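Local coordinates for DNA replication and repair protein RecF (Caldanaerobacter subterraneus subsp. tengcongensis, PDB 5Z69) that binds ATP, acts as a recombination mediator in the RecFOR pathway of DNA repair and probably binds single-stranded DNA, at residues 46-51 against 58-63; 62-67 against 93-98; 100-103 against 108-111. All blocks are in the same frame, centred on the assembly; numbering follows the deposited sequence.

Contact 1 (46-51 against 58-63). With AGS (phosphothiophosphoric acid-adenylate ester), chain C.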
loop_
_atom_site.group_PDB
_atom_site.type_symbol
_atom_site.label_atom_id
_atom_site.label_comp_id
_atom_site.label_asym_id
_atom_site.label_seq_id
_atom_site.Cartn_x
_atom_site.Cartn_y
_atom_site.Cartn_z
ATOM N N LEU A 46 32.436 -13.998 -13.655
ATOM C CA LEU A 46 32.661 -13.497 -15.016
ATOM C C LEU A 46 31.436 -12.717 -15.502
ATOM O O LEU A 46 31.578 -11.652 -16.131
ATOM C CB LEU A 46 33.005 -14.641 -15.963
ATOM C CG LEU A 46 33.038 -14.282 -17.452
ATOM C CD1 LEU A 46 34.101 -13.237 -17.776
ATOM C CD2 LEU A 46 33.267 -15.543 -18.275
ATOM N N LEU A 47 30.243 -13.235 -15.221
ATOM C CA LEU A 47 29.015 -12.498 -15.521
ATOM C C LEU A 47 28.965 -11.177 -14.766
ATOM O O LEU A 47 28.543 -10.143 -15.315
ATOM C CB LEU A 47 27.786 -13.342 -15.176
ATOM C CG LEU A 47 27.102 -14.034 -16.365
ATOM C CD1 LEU A 47 28.119 -14.701 -17.248
ATOM C CD2 LEU A 47 26.088 -15.042 -15.914
ATOM N N GLU A 48 29.428 -11.196 -13.517
ATOM C CA GLU A 48 29.493 -9.978 -12.732
ATOM C C GLU A 48 30.443 -8.970 -13.394
ATOM O O GLU A 48 30.174 -7.774 -13.410
ATOM C CB GLU A 48 29.947 -10.288 -11.301
ATOM C CG GLU A 48 30.025 -9.084 -10.353
ATOM C CD GLU A 48 30.435 -9.501 -8.924
ATOM O OE1 GLU A 48 29.720 -9.158 -7.953
ATOM O OE2 GLU A 48 31.465 -10.179 -8.780
ATOM N N ALA A 49 31.551 -9.454 -13.938
ATOM C CA ALA A 49 32.484 -8.575 -14.642
ATOM C C ALA A 49 31.842 -8.002 -15.910
ATOM O O ALA A 49 32.003 -6.825 -16.226
ATOM C CB ALA A 49 33.776 -9.325 -14.976
ATOM N N ILE A 50 31.107 -8.829 -16.638
ATOM C CA ILE A 50 30.434 -8.346 -17.840
ATOM C C ILE A 50 29.335 -7.340 -17.501
ATOM O O ILE A 50 29.254 -6.285 -18.120
ATOM C CB ILE A 50 29.849 -9.501 -18.647
ATOM C CG1 ILE A 50 30.991 -10.395 -19.111
ATOM C CG2 ILE A 50 29.065 -8.961 -19.845
ATOM C CD1 ILE A 50 30.573 -11.787 -19.505
ATOM N N ARG A 51 28.510 -7.646 -16.499
ATOM C CA ARG A 51 27.424 -6.752 -16.086
ATOM C C ARG A 51 27.933 -5.427 -15.507
ATOM O O ARG A 51 27.257 -4.390 -15.592
ATOM C CB ARG A 51 26.539 -7.474 -15.068
ATOM C CG ARG A 51 25.379 -6.654 -14.521
ATOM C CD ARG A 51 24.340 -6.309 -15.570
ATOM N NE ARG A 51 23.152 -5.735 -14.933
ATOM C CZ ARG A 51 22.176 -5.083 -15.559
ATOM N NH1 ARG A 51 22.205 -4.912 -16.877
ATOM N NH2 ARG A 51 21.157 -4.598 -14.852
ATOM N N SER A 58 28.207 -4.226 -8.940
ATOM C CA SER A 58 27.931 -5.656 -8.826
ATOM C C SER A 58 26.430 -5.929 -8.899
ATOM O O SER A 58 25.669 -5.335 -8.143
ATOM C CB SER A 58 28.473 -6.194 -7.495
ATOM O OG SER A 58 28.053 -7.527 -7.263
ATOM N N PHE A 59 25.996 -6.838 -9.771
ATOM C CA PHE A 59 24.578 -7.217 -9.790
ATOM C C PHE A 59 24.196 -7.990 -8.530
ATOM O O PHE A 59 23.027 -8.170 -8.247
ATOM C CB PHE A 59 24.219 -8.041 -11.037
ATOM C CG PHE A 59 24.711 -9.464 -11.010
ATOM C CD1 PHE A 59 23.910 -10.484 -10.517
ATOM C CD2 PHE A 59 25.962 -9.793 -11.516
ATOM C CE1 PHE A 59 24.361 -11.796 -10.498
ATOM C CE2 PHE A 59 26.420 -11.115 -11.512
ATOM C CZ PHE A 59 25.619 -12.114 -10.997
ATOM N N ARG A 60 25.185 -8.458 -7.784
ATOM C CA ARG A 60 24.910 -9.195 -6.562
ATOM C C ARG A 60 24.748 -8.259 -5.368
ATOM O O ARG A 60 24.426 -8.700 -4.267
ATOM C CB ARG A 60 26.025 -10.182 -6.272
ATOM C CG ARG A 60 26.207 -11.269 -7.285
ATOM C CD ARG A 60 27.686 -11.516 -7.440
ATOM N NE ARG A 60 28.005 -12.926 -7.379
ATOM C CZ ARG A 60 29.203 -13.426 -7.635
ATOM N NH1 ARG A 60 30.208 -12.624 -7.969
ATOM N NH2 ARG A 60 29.392 -14.736 -7.549
ATOM N N GLY A 61 24.990 -6.970 -5.589
ATOM C CA GLY A 61 24.901 -5.993 -4.521
ATOM C C GLY A 61 26.162 -5.886 -3.682
ATOM O O GLY A 61 26.151 -5.228 -2.642
ATOM N N SER A 62 27.252 -6.510 -4.130
ATOM C CA SER A 62 28.511 -6.488 -3.370
ATOM C C SER A 62 29.191 -5.131 -3.412
ATOM O O SER A 62 29.078 -4.413 -4.395
ATOM C CB SER A 62 29.469 -7.546 -3.899
ATOM O OG SER A 62 28.807 -8.786 -4.061
ATOM N N LYS A 63 29.897 -4.776 -2.339
ATOM C CA LYS A 63 30.729 -3.580 -2.344
ATOM C C LYS A 63 31.862 -3.781 -3.332
ATOM O O LYS A 63 32.337 -4.900 -3.496
ATOM C CB LYS A 63 31.322 -3.288 -0.956
ATOM C CG LYS A 63 30.346 -3.404 0.205
ATOM C CD LYS A 63 31.113 -3.540 1.515
HETATM P PG AGS C . 27.524 -19.503 -9.900
HETATM S S1G AGS C . 26.862 -19.796 -11.715
HETATM O O2G AGS C . 27.322 -20.809 -9.061
HETATM O O3G AGS C . 26.637 -18.380 -9.277
HETATM P PB AGS C . 30.263 -19.974 -9.379
HETATM O O1B AGS C . 31.212 -20.370 -10.461
HETATM O O2B AGS C . 29.647 -21.203 -8.689
HETATM O O3B AGS C . 29.047 -19.066 -9.929
HETATM P PA AGS C . 31.609 -17.726 -8.353
HETATM O O1A AGS C . 31.759 -17.359 -9.835
HETATM O O2A AGS C . 30.710 -16.885 -7.501
HETATM O O3A AGS C . 31.096 -19.235 -8.242
HETATM O "O5'" AGS C . 33.010 -17.816 -7.689
HETATM C "C5'" AGS C . 33.210 -17.232 -6.433
HETATM C "C4'" AGS C . 34.468 -17.867 -5.926
HETATM O "O4'" AGS C . 35.527 -16.883 -5.931
HETATM C "C3'" AGS C . 34.366 -18.381 -4.494
HETATM O "O3'" AGS C . 35.153 -19.555 -4.328
HETATM C "C2'" AGS C . 34.840 -17.178 -3.676
HETATM O "O2'" AGS C . 35.435 -17.560 -2.439
HETATM C "C1'" AGS C . 35.890 -16.556 -4.605
HETATM N N9 AGS C . 35.993 -15.110 -4.491
HETATM C C8 AGS C . 34.975 -14.208 -4.291
HETATM N N7 AGS C . 35.375 -12.966 -4.199
HETATM C C5 AGS C . 36.748 -13.045 -4.352
HETATM C C6 AGS C . 37.769 -12.074 -4.350
HETATM N N6 AGS C . 37.539 -10.766 -4.200
HETATM N N1 AGS C . 39.044 -12.495 -4.505
HETATM C C2 AGS C . 39.274 -13.802 -4.662
HETATM N N3 AGS C . 38.399 -14.811 -4.680
HETATM C C4 AGS C . 37.148 -14.360 -4.522
HETATM O O HOH W 1 27.792 -6.654 -12.044
#
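Glu-48, on the helix that follows the P-loop, reaches Ser-58, Phe-59 and Arg-60 of the loop beyond that helix. At its base, Glu-48 CA sits at the edge of the Phe-59 ring, near the ring plane and 3.5 Å from Phe-59 CE2; Glu-48 CB touches the same Phe-59 CE2 at 3.6 Å. With Glu-48 CG anti to the backbone N (chi1 -179°) and the chain extended beyond it, the carboxylate is carried past the ring to the turn starting at Ser-58. Glu-48 CG passes 4.0 Å from Ser-58 OG. Glu-48 OE1 accepts from Ser-58 OG; the modelled 2.4 Å is shorter than an ordinary hydrogen bond, so its exact length is doubtful. Arg-60 CD lies beside the same OE1. Glu-48 OE2 forms a salt bridge with Arg-60 NH1 at 2.9 Å, though the hydrogen bond within it is weak, bent to 126°. OE2 lies at the guanidinium's edge, yet the carboxylate and guanidinium planes are 72° apart, which excludes a coplanar two-pronged pair. Arg-19 makes a second salt bridge to this oxygen. Ser-58 OG is also fixed from its own side, accepting from Arg-60 N at 3.1 Å in an ST turn, within a type I turn from Ser-58 to Gly-61. Water 1 joins the backbones, donating to Glu-48 O and accepting from Phe-59 N. Arg-60 belongs to the nucleotide pocket, its NH2 placed with some doubt near the alpha-phosphate O2A of AGS. Glu-48 is thus a second-shell residue of the Walker A ATP site, reaching the nucleotide through Arg-60.

Contact 2 (62-67 against 93-98). With AGS (phosphothiophosphoric acid-adenylate ester), chain C.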
loop_
_atom_site.group_PDB
_atom_site.type_symbol
_atom_site.label_atom_id
_atom_site.label_comp_id
_atom_site.label_asym_id
_atom_site.label_seq_id
_atom_site.Cartn_x
_atom_site.Cartn_y
_atom_site.Cartn_z
ATOM N N SER A 62 27.252 -6.510 -4.130
ATOM C CA SER A 62 28.511 -6.488 -3.370
ATOM C C SER A 62 29.191 -5.131 -3.412
ATOM O O SER A 62 29.078 -4.413 -4.395
ATOM C CB SER A 62 29.469 -7.546 -3.899
ATOM O OG SER A 62 28.807 -8.786 -4.061
ATOM N N LYS A 63 29.897 -4.776 -2.339
ATOM C CA LYS A 63 30.729 -3.580 -2.344
ATOM C C LYS A 63 31.862 -3.781 -3.332
ATOM O O LYS A 63 32.337 -4.900 -3.496
ATOM C CB LYS A 63 31.322 -3.288 -0.956
ATOM C CG LYS A 63 30.346 -3.404 0.205
ATOM C CD LYS A 63 31.113 -3.540 1.515
ATOM N N MET A 64 32.298 -2.685 -3.950
ATOM C CA MET A 64 33.448 -2.664 -4.858
ATOM C C MET A 64 34.676 -3.375 -4.303
ATOM O O MET A 64 35.297 -4.169 -4.999
ATOM C CB MET A 64 33.823 -1.219 -5.183
ATOM C CG MET A 64 32.932 -0.566 -6.199
ATOM S SD MET A 64 33.409 -1.142 -7.834
ATOM C CE MET A 64 31.910 -1.954 -8.315
ATOM N N SER A 65 35.023 -3.101 -3.045
ATOM C CA SER A 65 36.225 -3.699 -2.452
ATOM C C SER A 65 36.147 -5.232 -2.422
ATOM O O SER A 65 37.160 -5.910 -2.353
ATOM C CB SER A 65 36.456 -3.152 -1.029
ATOM O OG SER A 65 35.404 -3.533 -0.147
ATOM N N GLU A 66 34.938 -5.781 -2.479
ATOM C CA GLU A 66 34.804 -7.235 -2.503
ATOM C C GLU A 66 35.142 -7.844 -3.851
ATOM O O GLU A 66 35.398 -9.045 -3.930
ATOM C CB GLU A 66 33.391 -7.654 -2.121
ATOM C CG GLU A 66 32.957 -7.248 -0.725
ATOM C CD GLU A 66 31.521 -7.700 -0.465
ATOM O OE1 GLU A 66 31.252 -8.920 -0.570
ATOM O OE2 GLU A 66 30.655 -6.835 -0.223
ATOM N N LEU A 67 35.137 -7.037 -4.912
ATOM C CA LEU A 67 35.480 -7.560 -6.243
ATOM C C LEU A 67 36.982 -7.609 -6.480
ATOM O O LEU A 67 37.464 -8.217 -7.465
ATOM C CB LEU A 67 34.836 -6.718 -7.352
ATOM C CG LEU A 67 33.353 -6.375 -7.231
ATOM C CD1 LEU A 67 32.796 -5.999 -8.590
ATOM C CD2 LEU A 67 32.596 -7.527 -6.638
ATOM N N PHE A 93 36.922 -0.049 -16.676
ATOM C CA PHE A 93 36.517 0.181 -15.281
ATOM C C PHE A 93 37.635 -0.295 -14.367
ATOM O O PHE A 93 37.896 -1.497 -14.276
ATOM C CB PHE A 93 35.226 -0.571 -14.976
ATOM C CG PHE A 93 34.547 -0.156 -13.695
ATOM C CD1 PHE A 93 35.134 -0.409 -12.450
ATOM C CD2 PHE A 93 33.303 0.449 -13.724
ATOM C CE1 PHE A 93 34.476 -0.035 -11.242
ATOM C CE2 PHE A 93 32.635 0.823 -12.522
ATOM C CZ PHE A 93 33.230 0.580 -11.293
ATOM N N GLY A 94 38.320 0.652 -13.729
ATOM C CA GLY A 94 39.387 0.338 -12.798
ATOM C C GLY A 94 38.981 0.799 -11.395
ATOM O O GLY A 94 38.468 1.900 -11.216
ATOM N N TYR A 95 39.178 -0.050 -10.397
ATOM C CA TYR A 95 38.908 0.357 -9.010
ATOM C C TYR A 95 40.084 0.024 -8.092
ATOM O O TYR A 95 40.553 -1.107 -8.111
ATOM C CB TYR A 95 37.651 -0.316 -8.477
ATOM C CG TYR A 95 37.409 -0.096 -6.978
ATOM C CD1 TYR A 95 36.813 1.070 -6.509
ATOM C CD2 TYR A 95 37.773 -1.063 -6.044
ATOM C CE1 TYR A 95 36.592 1.275 -5.135
ATOM C CE2 TYR A 95 37.556 -0.872 -4.673
ATOM C CZ TYR A 95 36.965 0.297 -4.228
ATOM O OH TYR A 95 36.745 0.471 -2.876
ATOM N N LYS A 96 40.526 0.993 -7.289
ATOM C CA LYS A 96 41.609 0.783 -6.292
ATOM C C LYS A 96 41.040 0.722 -4.872
ATOM O O LYS A 96 40.111 1.469 -4.567
ATOM C CB LYS A 96 42.631 1.916 -6.320
ATOM C CG LYS A 96 43.683 1.878 -7.371
ATOM C CD LYS A 96 44.859 2.761 -6.942
ATOM C CE LYS A 96 45.621 2.167 -5.756
ATOM N NZ LYS A 96 47.030 2.709 -5.715
ATOM N N VAL A 97 41.624 -0.108 -3.996
ATOM C CA VAL A 97 41.080 -0.296 -2.635
ATOM C C VAL A 97 41.027 0.993 -1.823
ATOM O O VAL A 97 40.240 1.087 -0.881
ATOM C CB VAL A 97 41.875 -1.339 -1.811
ATOM C CG1 VAL A 97 41.657 -2.735 -2.353
ATOM C CG2 VAL A 97 43.363 -0.997 -1.778
ATOM N N ASN A 98 41.835 1.992 -2.181
ATOM C CA ASN A 98 41.738 3.297 -1.506
ATOM C C ASN A 98 40.507 4.110 -1.936
ATOM O O ASN A 98 40.318 5.242 -1.491
ATOM C CB ASN A 98 43.019 4.124 -1.724
ATOM C CG ASN A 98 43.312 4.384 -3.184
ATOM O OD1 ASN A 98 42.470 4.149 -4.055
ATOM N ND2 ASN A 98 44.514 4.880 -3.466
HETATM P PG AGS C . 27.524 -19.503 -9.900
HETATM S S1G AGS C . 26.862 -19.796 -11.715
HETATM O O2G AGS C . 27.322 -20.809 -9.061
HETATM O O3G AGS C . 26.637 -18.380 -9.277
HETATM P PB AGS C . 30.263 -19.974 -9.379
HETATM O O1B AGS C . 31.212 -20.370 -10.461
HETATM O O2B AGS C . 29.647 -21.203 -8.689
HETATM O O3B AGS C . 29.047 -19.066 -9.929
HETATM P PA AGS C . 31.609 -17.726 -8.353
HETATM O O1A AGS C . 31.759 -17.359 -9.835
HETATM O O2A AGS C . 30.710 -16.885 -7.501
HETATM O O3A AGS C . 31.096 -19.235 -8.242
HETATM O "O5'" AGS C . 33.010 -17.816 -7.689
HETATM C "C5'" AGS C . 33.210 -17.232 -6.433
HETATM C "C4'" AGS C . 34.468 -17.867 -5.926
HETATM O "O4'" AGS C . 35.527 -16.883 -5.931
HETATM C "C3'" AGS C . 34.366 -18.381 -4.494
HETATM O "O3'" AGS C . 35.153 -19.555 -4.328
HETATM C "C2'" AGS C . 34.840 -17.178 -3.676
HETATM O "O2'" AGS C . 35.435 -17.560 -2.439
HETATM C "C1'" AGS C . 35.890 -16.556 -4.605
HETATM N N9 AGS C . 35.993 -15.110 -4.491
HETATM C C8 AGS C . 34.975 -14.208 -4.291
HETATM N N7 AGS C . 35.375 -12.966 -4.199
HETATM C C5 AGS C . 36.748 -13.045 -4.352
HETATM C C6 AGS C . 37.769 -12.074 -4.350
HETATM N N6 AGS C . 37.539 -10.766 -4.200
HETATM N N1 AGS C . 39.044 -12.495 -4.505
HETATM C C2 AGS C . 39.274 -13.802 -4.662
HETATM N N3 AGS C . 38.399 -14.811 -4.680
HETATM C C4 AGS C . 37.148 -14.360 -4.522
HETATM O O HOH W 2 33.978 -0.834 -1.463
#
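Met-64 lies over Tyr-95, its CB 3.6 Å from the ring centroid and 12° off the ring normal, a CH-pi contact over the centre of the face. From there CG stands anti to the carbonyl carbon (chi1 -78°), and a further bend at chi2 brings Met-64 SD within 3.7 Å of Phe-93 CE1, an oblique Met-aromatic approach. The same Met-64 SD is still over the Tyr-95 face, 4.6 Å from its centroid, so one sulfur serves two rings. Next along the chain, Ser-65 N comes obliquely to Tyr-95 CE2 at 3.7 Å and donates to water 2 at 3.0 Å; that water makes a weak bond with Tyr-95 OH. Glu-66 faces the other way: its OE2 takes Lys-63 N at 3.0 Å from above the carboxylate plane, and its backbone O accepts from the adenine N6 of AGS at 2.8 Å. Leu-67 follows, packing on Phe-75 and on Glu-48 of the helix 43-55. Were Tyr-95 cut back to an alanine, Met-64 CB and SD would probably lose the ring face beneath them and water 2 its weak phenol partner. No direct hydrogen bond crosses between the segments. Dispersion, sulfur-aromatic contact and one water therefore hold the loop to the strand, while the carbonyl of Glu-66 is turned to the nucleotide, where it suits the amino group of adenine.

Contact 3 (100-103 against 108-111)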
loop_
_atom_site.group_PDB
_atom_site.type_symbol
_atom_site.label_atom_id
_atom_site.label_comp_id
_atom_site.label_asym_id
_atom_site.label_seq_id
_atom_site.Cartn_x
_atom_site.Cartn_y
_atom_site.Cartn_z
ATOM N N ASN A 100 39.612 5.032 -5.134
ATOM C CA ASN A 100 39.723 5.612 -6.474
ATOM C C ASN A 100 39.153 4.722 -7.578
ATOM O O ASN A 100 39.682 3.636 -7.833
ATOM C CB ASN A 100 41.188 5.914 -6.788
ATOM C CG ASN A 100 41.768 6.967 -5.869
ATOM O OD1 ASN A 100 41.031 7.769 -5.297
ATOM N ND2 ASN A 100 43.094 6.977 -5.728
ATOM N N LYS A 101 38.085 5.163 -8.236
ATOM C CA LYS A 101 37.657 4.429 -9.421
ATOM C C LYS A 101 37.837 5.285 -10.675
ATOM O O LYS A 101 37.710 6.512 -10.638
ATOM C CB LYS A 101 36.218 3.910 -9.278
ATOM C CG LYS A 101 35.127 4.910 -9.333
ATOM C CD LYS A 101 33.757 4.204 -9.217
ATOM C CE LYS A 101 33.633 3.380 -7.939
ATOM N NZ LYS A 101 32.216 2.987 -7.657
ATOM N N VAL A 102 38.217 4.623 -11.764
ATOM C CA VAL A 102 38.439 5.288 -13.038
ATOM C C VAL A 102 37.622 4.557 -14.090
ATOM O O VAL A 102 37.874 3.374 -14.368
ATOM C CB VAL A 102 39.932 5.290 -13.460
ATOM C CG1 VAL A 102 40.104 5.890 -14.853
ATOM C CG2 VAL A 102 40.793 6.041 -12.440
ATOM N N ILE A 103 36.633 5.247 -14.645
ATOM C CA ILE A 103 35.789 4.690 -15.701
ATOM C C ILE A 103 36.031 5.461 -16.987
ATOM O O ILE A 103 35.957 6.697 -17.013
ATOM C CB ILE A 103 34.305 4.739 -15.337
ATOM C CG1 ILE A 103 34.074 4.086 -13.980
ATOM C CG2 ILE A 103 33.429 4.074 -16.432
ATOM C CD1 ILE A 103 32.638 4.225 -13.510
ATOM N N ASN A 108 38.022 8.264 -22.793
ATOM C CA ASN A 108 37.641 9.466 -22.048
ATOM C C ASN A 108 37.115 9.111 -20.671
ATOM O O ASN A 108 36.154 8.348 -20.536
ATOM C CB ASN A 108 36.589 10.289 -22.786
ATOM C CG ASN A 108 36.980 10.585 -24.217
ATOM O OD1 ASN A 108 36.160 10.463 -25.129
ATOM N ND2 ASN A 108 38.243 10.954 -24.428
ATOM N N LYS A 109 37.733 9.695 -19.651
ATOM C CA LYS A 109 37.335 9.422 -18.275
ATOM C C LYS A 109 35.957 9.999 -18.013
ATOM O O LYS A 109 35.669 11.143 -18.359
ATOM C CB LYS A 109 38.374 9.985 -17.295
ATOM C CG LYS A 109 38.045 9.703 -15.835
ATOM C CD LYS A 109 39.185 10.119 -14.894
ATOM C CE LYS A 109 38.807 9.898 -13.424
ATOM N NZ LYS A 109 39.920 10.316 -12.515
ATOM N N LEU A 110 35.083 9.182 -17.450
ATOM C CA LEU A 110 33.760 9.652 -17.065
ATOM C C LEU A 110 33.876 10.436 -15.762
ATOM O O LEU A 110 34.671 10.082 -14.895
ATOM C CB LEU A 110 32.789 8.481 -16.904
ATOM C CG LEU A 110 32.618 7.640 -18.175
ATOM C CD1 LEU A 110 31.463 6.659 -18.023
ATOM C CD2 LEU A 110 32.409 8.526 -19.381
ATOM N N LYS A 111 33.094 11.503 -15.643
ATOM C CA LYS A 111 33.055 12.312 -14.427
ATOM C C LYS A 111 32.320 11.619 -13.283
ATOM O O LYS A 111 32.641 11.841 -12.126
ATOM C CB LYS A 111 32.387 13.660 -14.704
ATOM C CG LYS A 111 32.901 14.377 -15.942
ATOM C CD LYS A 111 34.138 15.214 -15.671
ATOM C CE LYS A 111 34.623 15.864 -16.961
ATOM N NZ LYS A 111 35.571 16.993 -16.738
HETATM O O HOH W 3 35.797 7.725 -13.873
#
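Ile-103 and Leu-110 meet through their first torsions: chi1 of -53° puts Ile-103 CG2 anti to the backbone N, where it meets Leu-110 CD1, and Leu-110 has CG anti to its own carbonyl carbon (chi1 -59°). The contact belongs to the beta hairpin of strands 101-105 and 108-109, the latter being the outermost strand at this end of an antiparallel sheet. The two branched side chains cross obliquely, Ile-103 CG2 against Leu-110 CD1 at 3.6 Å. Beside them the backbones pair directly: Leu-110 N donates to Ile-103 O at 2.7 Å, almost straight at 173°, and nearly in line with the carbonyl bond. The same oxygen receives a CA-H...O contact from Lys-109 CA at 3.3 Å. Lys-109, extended throughout, runs its aliphatic chain back along the first strand, with Lys-109 CD reaching Val-102 CG1 at 4.3 Å. Ile-103 also packs on Phe-93 of strand 86-96 and on Thr-113 and Ile-116. The return half of the backbone pair is not made directly. Instead, water 3 bridges the two backbones, accepting from Ile-103 N at 2.7 Å and donating to Leu-110 O at 2.8 Å.

Contacts 1 and 2 are partly buried and both touch AGS; contact 3 is a surface contact remote from the nucleotide. Contacts 1 and 2 share Ser-62 and Lys-63, and Glu-48 OE1 of one lies 3.6 Å from Leu-67 CD2 of the other. Contacts 2 and 3 sit on neighbouring strands of one antiparallel sheet: Gly-94 O and Val-102 N are 2.8 Å apart, a probable hydrogen bond, and Met-64 CG packs on Lys-101 NZ at 3.9 Å. Contacts 1 and 3 do not touch, their centres about 18 Å apart. Chemistry changes along the way, from charge and hydroxyl pairing beside the phosphates, through aromatic and sulfur contacts, to backbone pairing at the sheet edge.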